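Side-chain contact in LPXTG cell wall surface protein (Streptococcus gordonii, PDB 7AVK), which probably serves as a bacterial surface adhesin anchored to the cell wall, the present chain being one of its tandem SHIRT domains, the tenth: residues 14-19 with 54-59. Sequence-based numbering, arbitrary orientation.
With IS8 (isothiocyanate), chain D.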
ATOM      1  N   PRO A  14       6.967  -3.901  15.071  1.00 11.13           N
ATOM      2  CA  PRO A  14       7.026  -2.869  16.119  1.00 11.71           C
ATOM      3  C   PRO A  14       8.438  -2.334  16.296  1.00 11.73           C
ATOM      4  O   PRO A  14       9.402  -3.087  16.367  1.00 12.92           O
ATOM      5  CB  PRO A  14       6.527  -3.602  17.355  1.00 12.21           C
ATOM      6  CG  PRO A  14       5.549  -4.599  16.768  1.00 12.52           C
ATOM      7  CD  PRO A  14       6.234  -5.088  15.518  1.00 11.10           C
ATOM      8  N   GLY A  15       8.523  -1.032  16.390  1.00 12.34           N
ATOM      9  CA  GLY A  15       9.778  -0.352  16.662  1.00 13.01           C
ATOM     10  C   GLY A  15      10.599  -0.004  15.434  1.00 12.11           C
ATOM     11  O   GLY A  15      11.552   0.780  15.565  1.00 12.94           O
ATOM     12  N   LYS A  16      10.269  -0.550  14.277  1.00 11.49           N
ATOM     13  CA  LYS A  16      11.098  -0.391  13.079  1.00 12.22           C
ATOM     14  C   LYS A  16      10.355   0.433  12.044  1.00 12.33           C
ATOM     15  O   LYS A  16       9.279   0.063  11.602  1.00 14.46           O
ATOM     16  CB  LYS A  16      11.477  -1.769  12.501  1.00 15.19           C
ATOM     17  CG  LYS A  16      12.627  -1.734  11.500  1.00 38.38           C
ATOM     18  CD  LYS A  16      13.984  -1.694  12.191  1.00 37.79           C
ATOM     19  CE  LYS A  16      15.147  -1.636  11.191  1.00 40.54           C
ATOM     20  NZ  LYS A  16      14.996  -2.630  10.057  1.00 58.71           N
ATOM     21  N   GLU A  17      10.949   1.591  11.733  1.00 11.46           N
ATOM     22  CA  GLU A  17      10.375   2.476  10.689  0.80 12.71           C
ATOM     23  C   GLU A  17      10.773   2.026   9.247  1.00 10.85           C
ATOM     24  O   GLU A  17      11.857   1.395   8.959  1.00 12.74           O
ATOM     25  CB  GLU A  17      10.886   3.910  10.853  0.80 16.95           C
ATOM     26  CG  GLU A  17      10.090   4.748  11.838  0.80 31.99           C
ATOM     27  CD  GLU A  17      10.468   6.221  11.925  0.80 40.78           C
ATOM     28  OE1 GLU A  17      11.544   6.597  11.419  0.80 37.30           O
ATOM     29  OE2 GLU A  17       9.681   6.987  12.498  0.80 48.32           O
ATOM     30  N   LEU A  18       9.871   2.273   8.322  1.00 10.99           N
ATOM     31  CA  LEU A  18      10.157   1.957   6.921  1.00 10.61           C
ATOM     32  C   LEU A  18      11.284   2.841   6.367  1.00 10.68           C
ATOM     33  O   LEU A  18      11.265   4.056   6.583  1.00 11.98           O
ATOM     34  CB  LEU A  18       8.939   2.197   6.035  1.00 11.57           C
ATOM     35  CG  LEU A  18       7.694   1.355   6.379  1.00 11.33           C
ATOM     36  CD1 LEU A  18       6.586   1.754   5.442  1.00 13.94           C
ATOM     37  CD2 LEU A  18       7.981  -0.127   6.215  1.00 12.06           C
ATOM     38  N   PRO A  19      12.194   2.267   5.592  1.00 11.22           N
ATOM     39  CA  PRO A  19      13.243   3.073   4.953  1.00 11.87           C
ATOM     40  C   PRO A  19      12.744   3.619   3.624  1.00 10.51           C
ATOM     41  O   PRO A  19      11.760   3.157   3.033  1.00 10.59           O
ATOM     42  CB  PRO A  19      14.346   2.055   4.718  1.00 13.26           C
ATOM     43  CG  PRO A  19      13.573   0.776   4.399  1.00 13.00           C
ATOM     44  CD  PRO A  19      12.388   0.824   5.371  1.00 11.83           C
ATOM     45  N   GLY A  54      18.761  -6.663   6.956  1.00 38.63           N
ATOM     46  CA  GLY A  54      17.856  -7.805   6.771  1.00 37.90           C
ATOM     47  C   GLY A  54      16.947  -7.644   5.572  1.00 28.74           C
ATOM     48  O   GLY A  54      17.399  -7.104   4.568  1.00 29.17           O
ATOM     49  N   THR A  55      15.709  -8.115   5.667  1.00 24.37           N
ATOM     50  CA  THR A  55      14.790  -8.062   4.529  1.00 22.66           C
ATOM     51  C   THR A  55      13.451  -7.447   4.933  1.00 18.96           C
ATOM     52  O   THR A  55      12.958  -7.775   6.014  1.00 21.36           O
ATOM     53  CB  THR A  55      14.529  -9.467   3.982  1.00 25.87           C
ATOM     54  OG1 THR A  55      15.809 -10.059   3.785  1.00 33.27           O
ATOM     55  CG2 THR A  55      13.759  -9.464   2.687  1.00 27.12           C
ATOM     56  N   TRP A  56      12.919  -6.562   4.111  1.00 15.63           N
ATOM     57  CA  TRP A  56      11.536  -6.085   4.224  1.00 14.23           C
ATOM     58  C   TRP A  56      10.718  -6.901   3.227  1.00 14.04           C
ATOM     59  O   TRP A  56      11.096  -6.965   2.044  1.00 16.18           O
ATOM     60  CB  TRP A  56      11.436  -4.609   3.904  1.00 13.81           C
ATOM     61  CG  TRP A  56      11.955  -3.730   4.984  1.00 13.27           C
ATOM     62  CD1 TRP A  56      13.182  -3.164   5.043  1.00 13.81           C
ATOM     63  CD2 TRP A  56      11.234  -3.284   6.146  1.00 12.42           C
ATOM     64  NE1 TRP A  56      13.256  -2.387   6.151  1.00 14.48           N
ATOM     65  CE2 TRP A  56      12.088  -2.432   6.856  1.00 12.64           C
ATOM     66  CE3 TRP A  56       9.948  -3.516   6.648  1.00 12.06           C
ATOM     67  CZ2 TRP A  56      11.702  -1.811   8.043  1.00 12.86           C
ATOM     68  CZ3 TRP A  56       9.544  -2.868   7.797  1.00 12.70           C
ATOM     69  CH2 TRP A  56      10.421  -2.034   8.492  1.00 12.45           C
ATOM     70  N   SER A  57       9.620  -7.491   3.682  1.00 14.05           N
ATOM     71  CA  SER A  57       8.756  -8.316   2.827  1.00 14.58           C
ATOM     72  C   SER A  57       7.366  -7.699   2.831  1.00 13.29           C
ATOM     73  O   SER A  57       6.845  -7.402   3.904  1.00 13.70           O
ATOM     74  CB  SER A  57       8.702  -9.736   3.305  1.00 20.10           C
ATOM     75  OG  SER A  57       9.988 -10.310   3.316  1.00 37.25           O
ATOM     76  N   PHE A  58       6.765  -7.560   1.670  1.00 12.66           N
ATOM     77  CA  PHE A  58       5.414  -7.009   1.582  1.00 12.55           C
ATOM     78  C   PHE A  58       4.464  -8.116   1.988  1.00 13.03           C
ATOM     79  O   PHE A  58       4.443  -9.201   1.366  1.00 16.18           O
ATOM     80  CB  PHE A  58       5.063  -6.549   0.174  1.00 12.89           C
ATOM     81  CG  PHE A  58       3.707  -5.902   0.121  1.00 12.06           C
ATOM     82  CD1 PHE A  58       3.478  -4.759   0.855  1.00 11.67           C
ATOM     83  CD2 PHE A  58       2.671  -6.401  -0.649  1.00 13.94           C
ATOM     84  CE1 PHE A  58       2.257  -4.140   0.827  1.00 12.28           C
ATOM     85  CE2 PHE A  58       1.439  -5.770  -0.670  1.00 14.71           C
ATOM     86  CZ  PHE A  58       1.232  -4.637   0.074  1.00 12.67           C
ATOM     87  N   LYS A  59       3.671  -7.882   3.029  1.00 12.73           N
ATOM     88  CA  LYS A  59       2.659  -8.897   3.467  0.55 13.47           C
ATOM     89  C   LYS A  59       1.328  -8.878   2.580  1.00 13.69           C
ATOM     90  O   LYS A  59       0.990  -9.772   1.698  1.00 17.89           O
ATOM     91  CB  LYS A  59       2.344  -8.678   4.952  0.55 15.33           C
ATOM     92  CG  LYS A  59       1.358  -9.649   5.585  0.55 24.61           C
ATOM     93  CD  LYS A  59       1.377  -9.586   7.097  0.55 26.47           C
ATOM     94  CE  LYS A  59       0.184 -10.256   7.744  0.55 25.70           C
ATOM     95  NZ  LYS A  59       0.406 -10.508   9.188  0.55 38.07           N
TER
HETATM   96  S   IS8 D1402       6.933   0.398  19.301  1.00 28.08           S
HETATM   97  C   IS8 D1402       6.372   0.634  17.760  1.00 38.35           C
HETATM   98  N   IS8 D1402       5.959   0.782  16.528  1.00 21.00           N
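Leu18 and Pro19 lie over the same face of the Trp56 indole, while Lys16 runs past its outer rim on the other side of the plane. Leu18 sends one methyl over the six-membered ring in a CH-pi contact: CD2 lies 4.0 Å from the ring centroid, 28° off the normal, and is closest to Trp56 CZ3 at 3.5 Å. Its first torsion sets CG beside the backbone N and anti to the carbonyl carbon; the second (chi2 178°) sends CD1 out anti to CA and leaves CD2 as the branch over the ring, although CB does not face the strand. Pro19 CD stands 3.2 Å above the indole plane, offset toward the rim, 3.4 Å from Trp56 NE1. The backbone Glu17 O comes in obliquely beside Trp56 CZ2 at 3.3 Å, while Lys16 O lies in plane at the ring edge and accepts a hydrogen bond from Ser11 OG.

Together these contacts pin the loop that follows strand 3-11, just before helix 20-23 begins after Pro19, to strand 55-61 of the mixed sheet in this SHIRT domain, a family of the ubiquitin clan. Trp56 also meets Phe81 and Trp79 of strand 73-82.

On the opposite side from Leu18, Lys16 CG rests 3.6 Å from Trp56 CZ2. A bend at chi2 turns the chain past the indole, and a second at chi4 (-46°) folds NZ back to 3.9 Å from Trp56 CZ2; Lys16 also makes a cation-pi contact with Phe81. At Gly15, away from the indole, the carbon of an isothiocyanate lies 3.0 Å from Gly15 N.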